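Local coordinates for sortase B (Clostridium perfringens, PDB 5YFK), which probably acts as a cysteine transpeptidase of the sortase B class, a family whose members join sorted surface proteins to the bacterial cell wall, at residues Trp58-Val61 against Glu62-Ile66; Glu130-Phe133 against Asn134-Tyr138; His81-Phe84 against Asn85-Ser89; Asp196-Ser199 against Asn200-Ile203. The protein carries 1 engineered substitution. One frame throughout, in Å; residues are numbered along the deposited sequence.

Interaction 1 of 4, residues Trp58-Val61 against Glu62-Ile66; sequences WIKV and EGTNI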
loop_
_atom_site.group_PDB
_atom_site.type_symbol
_atom_site.label_atom_id
_atom_site.label_comp_id
_atom_site.label_asym_id
_atom_site.label_seq_id
_atom_site.Cartn_x
_atom_site.Cartn_y
_atom_site.Cartn_z
ATOM N N TRP A 58 -0.996 7.997 -5.247
ATOM C CA TRP A 58 0.008 8.287 -4.241
ATOM C C TRP A 58 -0.413 7.642 -2.901
ATOM O O TRP A 58 -1.598 7.575 -2.567
ATOM C CB TRP A 58 0.176 9.804 -4.072
ATOM C CG TRP A 58 1.425 10.173 -3.304
ATOM C CD1 TRP A 58 1.619 10.086 -1.956
ATOM C CD2 TRP A 58 2.691 10.521 -3.864
ATOM N NE1 TRP A 58 2.900 10.427 -1.641
ATOM C CE2 TRP A 58 3.613 10.583 -2.800
ATOM C CE3 TRP A 58 3.152 10.693 -5.173
ATOM C CZ2 TRP A 58 4.905 11.003 -2.978
ATOM C CZ3 TRP A 58 4.449 11.100 -5.359
ATOM C CH2 TRP A 58 5.325 11.234 -4.266
ATOM N N ILE A 59 0.561 7.134 -2.176
ATOM C CA ILE A 59 0.307 6.565 -0.848
ATOM C C ILE A 59 1.159 7.290 0.194
ATOM O O ILE A 59 2.372 7.459 0.034
ATOM C CB ILE A 59 0.604 5.041 -0.838
ATOM C CG1 ILE A 59 0.204 4.405 0.491
ATOM C CG2 ILE A 59 2.048 4.745 -1.144
ATOM C CD1 ILE A 59 0.181 2.881 0.455
ATOM N N LYS A 60 0.532 7.558 1.332
ATOM C CA LYS A 60 1.214 8.056 2.486
ATOM C C LYS A 60 0.694 7.355 3.724
ATOM O O LYS A 60 -0.519 7.332 3.971
ATOM C CB LYS A 60 1.009 9.576 2.604
ATOM C CG LYS A 60 1.580 10.195 3.886
ATOM C CD LYS A 60 3.090 10.105 3.938
ATOM C CE LYS A 60 3.627 10.024 5.362
ATOM N NZ LYS A 60 5.014 9.483 5.375
ATOM N N VAL A 61 1.618 6.927 4.573
ATOM C CA VAL A 61 1.234 6.216 5.796
ATOM C C VAL A 61 1.630 7.003 7.022
ATOM O O VAL A 61 2.786 7.378 7.213
ATOM C CB VAL A 61 1.779 4.780 5.866
ATOM C CG1 VAL A 61 1.371 4.110 7.187
ATOM C CG2 VAL A 61 1.255 3.964 4.688
ATOM N N GLU A 62 0.616 7.306 7.821
ATOM C CA GLU A 62 0.759 8.186 8.961
ATOM C C GLU A 62 1.821 7.640 9.875
ATOM O O GLU A 62 1.900 6.428 10.106
ATOM C CB GLU A 62 -0.584 8.251 9.709
ATOM C CG GLU A 62 -0.520 8.786 11.129
ATOM C CD GLU A 62 -1.896 8.823 11.811
ATOM O OE1 GLU A 62 -2.658 7.838 11.699
ATOM O OE2 GLU A 62 -2.179 9.796 12.544
ATOM N N GLY A 63 2.708 8.536 10.306
ATOM C CA GLY A 63 3.726 8.233 11.299
ATOM C C GLY A 63 4.954 7.503 10.793
ATOM O O GLY A 63 5.710 6.937 11.578
ATOM N N THR A 64 5.076 7.397 9.470
ATOM C CA THR A 64 6.177 6.678 8.827
ATOM C C THR A 64 6.768 7.533 7.715
ATOM O O THR A 64 6.280 8.637 7.430
ATOM C CB THR A 64 5.695 5.387 8.137
ATOM O OG1 THR A 64 4.949 5.756 6.968
ATOM C CG2 THR A 64 4.840 4.557 9.074
ATOM N N ASN A 65 7.847 7.031 7.139
ATOM C CA ASN A 65 8.428 7.603 5.925
ATOM C C ASN A 65 7.894 6.993 4.643
ATOM O O ASN A 65 8.485 7.173 3.580
ATOM C CB ASN A 65 9.945 7.487 5.942
ATOM C CG ASN A 65 10.435 6.053 5.879
ATOM O OD1 ASN A 65 9.688 5.115 6.097
ATOM N ND2 ASN A 65 11.700 5.889 5.527
ATOM N N ILE A 66 6.733 6.367 4.730
ATOM C CA ILE A 66 6.075 5.828 3.555
ATOM C C ILE A 66 5.242 6.926 2.885
ATOM O O ILE A 66 4.208 7.366 3.382
ATOM C CB ILE A 66 5.230 4.586 3.877
ATOM C CG1 ILE A 66 6.097 3.501 4.501
ATOM C CG2 ILE A 66 4.583 4.032 2.601
ATOM C CD1 ILE A 66 5.270 2.430 5.167
#

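Interaction 2 of 4, residues Glu130-Phe133 against Asn134-Tyr138; sequences ENFF and NANKY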
loop_
_atom_site.group_PDB
_atom_site.type_symbol
_atom_site.label_atom_id
_atom_site.label_comp_id
_atom_site.label_asym_id
_atom_site.label_seq_id
_atom_site.Cartn_x
_atom_site.Cartn_y
_atom_site.Cartn_z
ATOM N N GLU A 130 2.321 -2.891 19.343
ATOM C CA GLU A 130 0.946 -2.544 19.676
ATOM C C GLU A 130 0.768 -1.036 19.884
ATOM O O GLU A 130 -0.204 -0.455 19.418
ATOM C CB GLU A 130 0.487 -3.315 20.918
ATOM C CG GLU A 130 -0.965 -3.098 21.279
ATOM C CD GLU A 130 -1.463 -4.114 22.278
ATOM O OE1 GLU A 130 -0.663 -4.976 22.697
ATOM O OE2 GLU A 130 -2.652 -4.058 22.630
ATOM N N ASN A 131 1.753 -0.392 20.515
ATOM C CA ASN A 131 1.687 1.040 20.745
ATOM C C ASN A 131 1.627 1.773 19.408
ATOM O O ASN A 131 0.822 2.671 19.229
ATOM C CB ASN A 131 2.904 1.528 21.536
ATOM C CG ASN A 131 2.783 1.262 23.025
ATOM O OD1 ASN A 131 1.676 1.180 23.582
ATOM N ND2 ASN A 131 3.925 1.149 23.687
ATOM N N PHE A 132 2.520 1.406 18.492
ATOM C CA PHE A 132 2.515 1.977 17.150
ATOM C C PHE A 132 1.168 1.801 16.455
ATOM O O PHE A 132 0.702 2.725 15.777
ATOM C CB PHE A 132 3.618 1.330 16.309
ATOM C CG PHE A 132 4.023 2.141 15.096
ATOM C CD1 PHE A 132 3.328 2.009 13.895
ATOM C CD2 PHE A 132 4.936 3.170 15.221
ATOM C CE1 PHE A 132 3.642 2.800 12.807
ATOM C CE2 PHE A 132 5.264 3.972 14.146
ATOM C CZ PHE A 132 4.588 3.804 12.939
ATOM N N PHE A 133 0.699 0.550 16.396
ATOM C CA PHE A 133 -0.630 0.222 15.824
ATOM C C PHE A 133 -1.742 1.107 16.399
ATOM O O PHE A 133 -2.603 1.600 15.678
ATOM C CB PHE A 133 -0.957 -1.267 16.074
ATOM C CG PHE A 133 -2.306 -1.711 15.560
ATOM C CD1 PHE A 133 -3.420 -1.678 16.382
ATOM C CD2 PHE A 133 -2.429 -2.303 14.314
ATOM C CE1 PHE A 133 -4.649 -2.073 15.918
ATOM C CE2 PHE A 133 -3.649 -2.803 13.881
ATOM C CZ PHE A 133 -4.764 -2.675 14.688
ATOM N N ASN A 134 -1.764 1.263 17.715
ATOM C CA ASN A 134 -2.756 2.120 18.340
ATOM C C ASN A 134 -2.657 3.574 17.932
ATOM O O ASN A 134 -3.675 4.258 17.820
ATOM C CB ASN A 134 -2.644 2.025 19.865
ATOM C CG ASN A 134 -3.170 0.712 20.397
ATOM O OD1 ASN A 134 -3.877 -0.016 19.692
ATOM N ND2 ASN A 134 -2.707 0.332 21.584
ATOM N N ALA A 135 -1.429 4.050 17.739
ATOM C CA ALA A 135 -1.171 5.480 17.581
ATOM C C ALA A 135 -1.273 5.918 16.129
ATOM O O ALA A 135 -1.647 7.068 15.845
ATOM C CB ALA A 135 0.203 5.823 18.125
ATOM N N ASN A 136 -1.043 4.977 15.212
ATOM C CA ASN A 136 -0.973 5.279 13.790
ATOM C C ASN A 136 -1.989 4.488 12.967
ATOM O O ASN A 136 -1.833 3.284 12.762
ATOM C CB ASN A 136 0.434 5.019 13.294
ATOM C CG ASN A 136 1.462 5.877 14.024
ATOM O OD1 ASN A 136 1.500 7.094 13.864
ATOM N ND2 ASN A 136 2.182 5.271 14.933
ATOM N N LYS A 137 -3.135 5.117 12.743
ATOM C CA LYS A 137 -4.340 4.412 12.319
ATOM C C LYS A 137 -4.497 4.439 10.781
ATOM O O LYS A 137 -5.289 3.672 10.237
ATOM C CB LYS A 137 -5.573 5.053 12.969
ATOM C CG LYS A 137 -5.711 4.796 14.462
ATOM C CD LYS A 137 -7.021 5.392 14.967
ATOM C CE LYS A 137 -7.097 5.354 16.481
ATOM N NZ LYS A 137 -8.380 5.944 16.952
ATOM N N TYR A 138 -3.975 5.475 10.134
ATOM C CA TYR A 138 -4.491 5.865 8.807
ATOM C C TYR A 138 -3.481 5.737 7.698
ATOM O O TYR A 138 -2.301 6.056 7.868
ATOM C CB TYR A 138 -5.020 7.285 8.809
ATOM C CG TYR A 138 -6.083 7.487 9.835
ATOM C CD1 TYR A 138 -7.280 6.784 9.774
ATOM C CD2 TYR A 138 -5.860 8.326 10.911
ATOM C CE1 TYR A 138 -8.232 6.922 10.756
ATOM C CE2 TYR A 138 -6.780 8.407 11.941
ATOM C CZ TYR A 138 -7.982 7.754 11.825
ATOM O OH TYR A 138 -8.887 7.845 12.851
HETATM O O HOH W 1 -1.022 2.099 22.976
#

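Interaction 3 of 4, residues His81-Phe84 against Asn85-Ser89; sequences HHNF and NKEKS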
loop_
_atom_site.group_PDB
_atom_site.type_symbol
_atom_site.label_atom_id
_atom_site.label_comp_id
_atom_site.label_asym_id
_atom_site.label_seq_id
_atom_site.Cartn_x
_atom_site.Cartn_y
_atom_site.Cartn_z
ATOM N N HIS A 81 12.275 -4.649 -9.229
ATOM C CA HIS A 81 13.636 -4.509 -9.771
ATOM C C HIS A 81 13.809 -3.282 -10.650
ATOM O O HIS A 81 14.879 -3.076 -11.239
ATOM C CB HIS A 81 13.999 -5.758 -10.575
ATOM C CG HIS A 81 13.757 -7.030 -9.837
ATOM N ND1 HIS A 81 12.786 -7.931 -10.211
ATOM C CD2 HIS A 81 14.278 -7.502 -8.679
ATOM C CE1 HIS A 81 12.795 -8.955 -9.380
ATOM N NE2 HIS A 81 13.673 -8.706 -8.426
ATOM N N HIS A 82 12.787 -2.438 -10.718
ATOM C CA HIS A 82 12.942 -1.164 -11.387
ATOM C C HIS A 82 12.381 -0.026 -10.545
ATOM O O HIS A 82 11.413 -0.200 -9.795
ATOM C CB HIS A 82 12.247 -1.159 -12.749
ATOM C CG HIS A 82 12.772 -2.187 -13.703
ATOM N ND1 HIS A 82 12.383 -3.507 -13.661
ATOM C CD2 HIS A 82 13.674 -2.092 -14.709
ATOM C CE1 HIS A 82 12.992 -4.173 -14.627
ATOM N NE2 HIS A 82 13.822 -3.350 -15.239
ATOM N N ASN A 83 12.894 1.168 -10.794
ATOM C CA ASN A 83 12.448 2.353 -10.081
ATOM C C ASN A 83 11.367 3.067 -10.857
ATOM O O ASN A 83 10.784 2.490 -11.773
ATOM C CB ASN A 83 13.619 3.288 -9.774
ATOM C CG ASN A 83 14.173 3.970 -11.009
ATOM O OD1 ASN A 83 13.633 3.852 -12.108
ATOM N ND2 ASN A 83 15.276 4.673 -10.831
ATOM N N PHE A 84 11.002 4.267 -10.412
ATOM C CA PHE A 84 9.879 4.976 -11.006
ATOM C C PHE A 84 10.144 5.387 -12.456
ATOM O O PHE A 84 9.198 5.593 -13.225
ATOM C CB PHE A 84 9.545 6.226 -10.207
ATOM C CG PHE A 84 8.234 6.836 -10.581
ATOM C CD1 PHE A 84 7.042 6.213 -10.240
ATOM C CD2 PHE A 84 8.185 8.016 -11.294
ATOM C CE1 PHE A 84 5.831 6.775 -10.585
ATOM C CE2 PHE A 84 6.970 8.582 -11.647
ATOM C CZ PHE A 84 5.791 7.964 -11.292
ATOM N N ASN A 85 11.417 5.632 -12.771
ATOM C CA ASN A 85 11.862 5.905 -14.144
ATOM C C ASN A 85 12.062 4.637 -14.972
ATOM O O ASN A 85 12.558 4.709 -16.097
ATOM C CB ASN A 85 13.187 6.682 -14.133
ATOM C CG ASN A 85 13.064 8.039 -13.479
ATOM O OD1 ASN A 85 13.765 8.341 -12.512
ATOM N ND2 ASN A 85 12.153 8.858 -13.985
ATOM N N LYS A 86 11.801 3.481 -14.364
ATOM C CA LYS A 86 11.941 2.184 -15.019
ATOM C C LYS A 86 13.400 1.779 -15.204
ATOM O O LYS A 86 13.701 0.826 -15.918
ATOM C CB LYS A 86 11.220 2.176 -16.375
ATOM C CG LYS A 86 9.738 2.479 -16.273
ATOM C CD LYS A 86 8.935 1.851 -17.404
ATOM C CE LYS A 86 7.649 2.617 -17.631
ATOM N NZ LYS A 86 6.925 2.142 -18.837
ATOM N N GLU A 87 14.289 2.437 -14.477
ATOM C CA GLU A 87 15.682 2.043 -14.450
ATOM C C GLU A 87 15.854 0.859 -13.511
ATOM O O GLU A 87 15.105 0.718 -12.540
ATOM C CB GLU A 87 16.544 3.229 -14.004
ATOM C CG GLU A 87 16.430 4.437 -14.938
ATOM C CD GLU A 87 16.721 5.771 -14.260
ATOM O OE1 GLU A 87 16.926 5.800 -13.025
ATOM O OE2 GLU A 87 16.682 6.811 -14.958
ATOM N N LYS A 88 16.766 -0.039 -13.868
ATOM C CA LYS A 88 17.263 -1.056 -12.944
ATOM C C LYS A 88 17.452 -0.473 -11.552
ATOM O O LYS A 88 18.085 0.571 -11.381
ATOM C CB LYS A 88 18.604 -1.613 -13.429
ATOM C CG LYS A 88 18.552 -2.314 -14.781
ATOM C CD LYS A 88 17.833 -3.653 -14.708
ATOM C CE LYS A 88 18.488 -4.600 -13.713
ATOM N NZ LYS A 88 19.918 -4.854 -14.040
ATOM N N SER A 89 16.966 -1.180 -10.543
ATOM C CA SER A 89 17.003 -0.648 -9.192
ATOM C C SER A 89 16.884 -1.781 -8.209
ATOM O O SER A 89 16.090 -2.703 -8.402
ATOM C CB SER A 89 15.870 0.352 -8.982
ATOM O OG SER A 89 15.686 0.630 -7.600
#

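Interaction 4 of 4, residues Asp196-Ser199 against Asn200-Ile203; sequences DLNS and NDRI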
loop_
_atom_site.group_PDB
_atom_site.type_symbol
_atom_site.label_atom_id
_atom_site.label_comp_id
_atom_site.label_asym_id
_atom_site.label_seq_id
_atom_site.Cartn_x
_atom_site.Cartn_y
_atom_site.Cartn_z
ATOM N N ASP A 196 -16.375 -1.278 12.698
ATOM C CA ASP A 196 -17.536 -1.775 11.931
ATOM C C ASP A 196 -17.112 -2.379 10.577
ATOM O O ASP A 196 -17.663 -2.021 9.531
ATOM C CB ASP A 196 -18.512 -0.619 11.712
ATOM C CG ASP A 196 -19.880 -1.063 11.202
ATOM O OD1 ASP A 196 -20.218 -2.254 11.307
ATOM O OD2 ASP A 196 -20.547 -0.234 10.544
ATOM N N LEU A 197 -16.327 -3.447 10.618
ATOM C CA LEU A 197 -15.868 -4.066 9.395
ATOM C C LEU A 197 -17.028 -4.885 8.818
ATOM O O LEU A 197 -17.686 -5.658 9.544
ATOM C CB LEU A 197 -14.655 -4.966 9.653
ATOM C CG LEU A 197 -13.964 -5.498 8.392
ATOM C CD1 LEU A 197 -13.402 -4.376 7.536
ATOM C CD2 LEU A 197 -12.880 -6.527 8.724
ATOM N N ASN A 198 -17.320 -4.660 7.544
ATOM C CA ASN A 198 -18.485 -5.282 6.911
ATOM C C ASN A 198 -18.385 -5.353 5.390
ATOM O O ASN A 198 -17.530 -4.730 4.774
ATOM C CB ASN A 198 -19.760 -4.560 7.356
ATOM C CG ASN A 198 -19.976 -3.241 6.641
ATOM O OD1 ASN A 198 -20.575 -3.205 5.563
ATOM N ND2 ASN A 198 -19.558 -2.155 7.250
ATOM N N SER A 199 -19.241 -6.164 4.772
ATOM C CA SER A 199 -19.068 -6.514 3.378
ATOM C C SER A 199 -19.330 -5.344 2.418
ATOM O O SER A 199 -18.993 -5.422 1.239
ATOM C CB SER A 199 -20.007 -7.673 3.037
ATOM O OG SER A 199 -21.316 -7.181 2.833
ATOM N N ASN A 200 -19.797 -4.212 2.922
ATOM C CA ASN A 200 -19.852 -3.024 2.069
ATOM C C ASN A 200 -18.524 -2.294 1.972
ATOM O O ASN A 200 -18.378 -1.378 1.167
ATOM C CB ASN A 200 -20.897 -2.032 2.576
ATOM C CG ASN A 200 -22.293 -2.592 2.540
ATOM O OD1 ASN A 200 -22.714 -3.178 1.539
ATOM N ND2 ASN A 200 -22.975 -2.521 3.673
ATOM N N ASP A 201 -17.555 -2.689 2.786
ATOM C CA ASP A 201 -16.315 -1.943 2.878
ATOM C C ASP A 201 -15.398 -2.170 1.673
ATOM O O ASP A 201 -15.513 -3.164 0.934
ATOM C CB ASP A 201 -15.560 -2.302 4.161
ATOM C CG ASP A 201 -16.188 -1.692 5.401
ATOM O OD1 ASP A 201 -16.611 -0.519 5.338
ATOM O OD2 ASP A 201 -16.139 -2.345 6.473
ATOM N N ARG A 202 -14.510 -1.208 1.462
ATOM C CA ARG A 202 -13.424 -1.379 0.509
ATOM C C ARG A 202 -12.121 -1.389 1.282
ATOM O O ARG A 202 -11.915 -0.553 2.168
ATOM C CB ARG A 202 -13.405 -0.229 -0.501
ATOM C CG ARG A 202 -12.418 -0.510 -1.622
ATOM C CD ARG A 202 -12.425 0.544 -2.715
ATOM N NE ARG A 202 -11.913 -0.048 -3.949
ATOM C CZ ARG A 202 -11.748 0.604 -5.096
ATOM N NH1 ARG A 202 -11.455 -0.072 -6.201
ATOM N NH2 ARG A 202 -11.807 1.927 -5.121
ATOM N N ILE A 203 -11.259 -2.344 0.997
ATOM C CA ILE A 203 -10.047 -2.458 1.771
ATOM C C ILE A 203 -8.785 -2.228 0.947
ATOM O O ILE A 203 -8.779 -2.401 -0.273
ATOM C CB ILE A 203 -9.957 -3.792 2.541
ATOM C CG1 ILE A 203 -10.054 -4.995 1.594
ATOM C CG2 ILE A 203 -11.036 -3.814 3.637
ATOM C CD1 ILE A 203 -9.589 -6.309 2.222
#

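Interaction 1 of 4, residues Trp58-Val61 against Glu62-Ile66
Lys60 reaches over the turn that follows its strand and grips two backbone carbonyls at once. Its CB and CG start the approach, with Lys60 CG 3.9 Å from Ile66 O. A bend at the second torsion (chi2 66°) then turns the chain toward the returning backbone, so that Lys60 CD lies 3.0 Å from Ile66 O and CE sits between the carbonyls of Thr64 and Ile66. The ammonium group ends the path, with Lys60 NZ hydrogen-bonded to Thr64 O at 2.6 Å and to Ile66 O at 3.0 Å, in both cases from above the carbonyl plane. Val61 N also donates to Ile66 O (2.9 Å), approaching from the face opposite to the lysine, and this backbone bond holds the strand end against Ile66. The segment forms the connection between the antiparallel strands 55-61 and 67-72 of the sortase sheet, and its tip is a type II beta turn from Val61 to Thr64, with Gly63 at a positive phi of 80°. Val61 O takes two donors on one face, the turn bond from Thr64 N and the hydroxyl Thr64 OG1 at 2.7 Å. That hydroxyl in turn accepts from Ile66 N (2.9 Å), an ST turn that links the beta turn to the incoming strand. On the buried side Val61 and Ile66 run side by side, their CG2 methyls 3.9 Å apart, with Val139 against the valine and Phe121 and Ile124 against the isoleucine. Glu62 OE1 accepts from the backbone N atoms of Lys137 and Tyr138.

Interaction 2 of 4, residues Glu130-Phe133 against Asn134-Tyr138
The C-terminal end of the short helix 130-135 is closed by Asn136, the first residue to leave helical geometry, which folds its amide back onto Phe132. Both nitrogens of Asn136 donate to Phe132 O, the backbone N at 2.9 Å and the side-chain ND2 at 3.1 Å. The latter lies in the carbonyl plane, on a lone pair. With CG placed beside its own backbone N (chi1 -60°), Asn136 also brings ND2 over the centre of the Phe132 ring, 3.2 Å above its plane. The ring and amide planes are inclined by 37°, so the two groups overlap without stacking flat. Two residues earlier, Asn134 N donates to Glu130 O at 2.9 Å, while Ala135 N makes a weak bond to Asn131 O. On the surface a water joins two asparagines, donating to Asn131 OD1 and accepting from Asn134 ND2 (2.8 Å). Phe133 faces inward, where its ring receives Arg192 in a cation-pi contact and packs on Ile152 and Val155 of strand 146-159. Phe132 meets the rings of His126 and Phe127 edge to face, and the chain beyond Asn136 passes through Lys137 into strand 138-143, beside the loop that carries Glu62.

Interaction 3 of 4, residues His81-Phe84 against Asn85-Ser89
Asn83 and Glu87 form the tight part of this loop, joined through both backbone and side chain. Asn83 N donates to Glu87 O at 2.9 Å, and the amide oxygen Asn83 OD1 accepts from Glu87 N at 2.8 Å. The other end of the same amide closes the link, Asn83 ND2 reaching Glu87 OE1 (3.0 Å) in a nearly straight bond of 167°. This donor leaves in the plane of its amide but meets the carboxylate from above. The first torsion of Asn83 (chi1 70°) sets its CG between backbone N and carbonyl carbon, turned inward over the loop, and Ser89 CB packs against Asn83 CB at 3.8 Å. The His82 ring is fixed by Phe78, which it stacks on and whose O it meets through ND1, while His82 CD2 comes within 3.2 Å of Lys86 O. Phe84 turns to the core, among Leu48 and Ile51 of helix 35-51. The exposed side is looser: Lys88 CD lies 4.1 Å from His82 NE2, and Lys86 runs past Asn52 and Tyr79 to a long, weak ion pair with Asp54. Within the loop between strands 67-72 and 94-96, a type I beta turn from Asn83 to Lys86 follows an antiparallel bridge, in which His82 and Lys88 are a non-hydrogen-bonded pair flanked by the Asn83-Glu87 bond and by Ser89 N to His81 O (2.9 Å); His81, at its start, lies close to the predicted catalytic His113.

Interaction 4 of 4, residues Asp196-Ser199 against Asn200-Ile203
With chi1 at 78°, Asn198 holds its amide between backbone N and carbonyl carbon, above the turn it begins, while Asp201 (chi1 -74°) carries its carboxylate beside its own backbone N and back toward Asn198. The two side chains cross at about a right angle. Asn198 OD1 accepts from Asn200 N at 2.9 Å, which makes an Asx turn, and Asn198 ND2 points the other way, donating to Asp196 O at 3.0 Å within its amide plane. One amide thus ties together the chain on both flanks of residue 198. Asp201 OD2 receives Asn198 N (2.8 Å) from above the carboxylate plane, and Asp201 N donates to Asn198 O at 2.8 Å, the bond of the type I beta turn from Asn198 to Asp201. Leu197 CD1 lies 3.6 Å from Asp201 OD2 and adds an apolar flank to the carboxylate. The same oxygen forms a salt bridge with Lys223, which probably steadies the negative charge. The turn lies in the loop that leads from helix 174-186 to strand 203-210: Ser199 touches Lys174 and Glu178 of the helix, Asp201 O accepts from the Tyr177 hydroxyl, and Leu197 leans on Lys223 of strand 216-225 and Phe153 of strand 146-159.

Interactions 1 and 2, with centres 13 Å apart, are joined by Glu62 and by packing of Gly63 CA on Asn136 OD1 and of Gly63 O on Phe132 CZ, both at 3.6 Å, so the turn of 58-66 rests against the helix end of 130-138. Interaction 3 stands on the other side of the chain's centre from interactions 2 and 4, about 32 and 35 Å away between centres. It is nearest the predicted active site: the side chain of His81 is about 5 Å from that of His113 and about 10 Å from that of Arg217, the predicted transition-state stabiliser. The predicted nucleophile position, Ser209, is engineered here. The Ile66 side chain is about 11 Å from that of His113; interactions 2 and 4 lie away from this site.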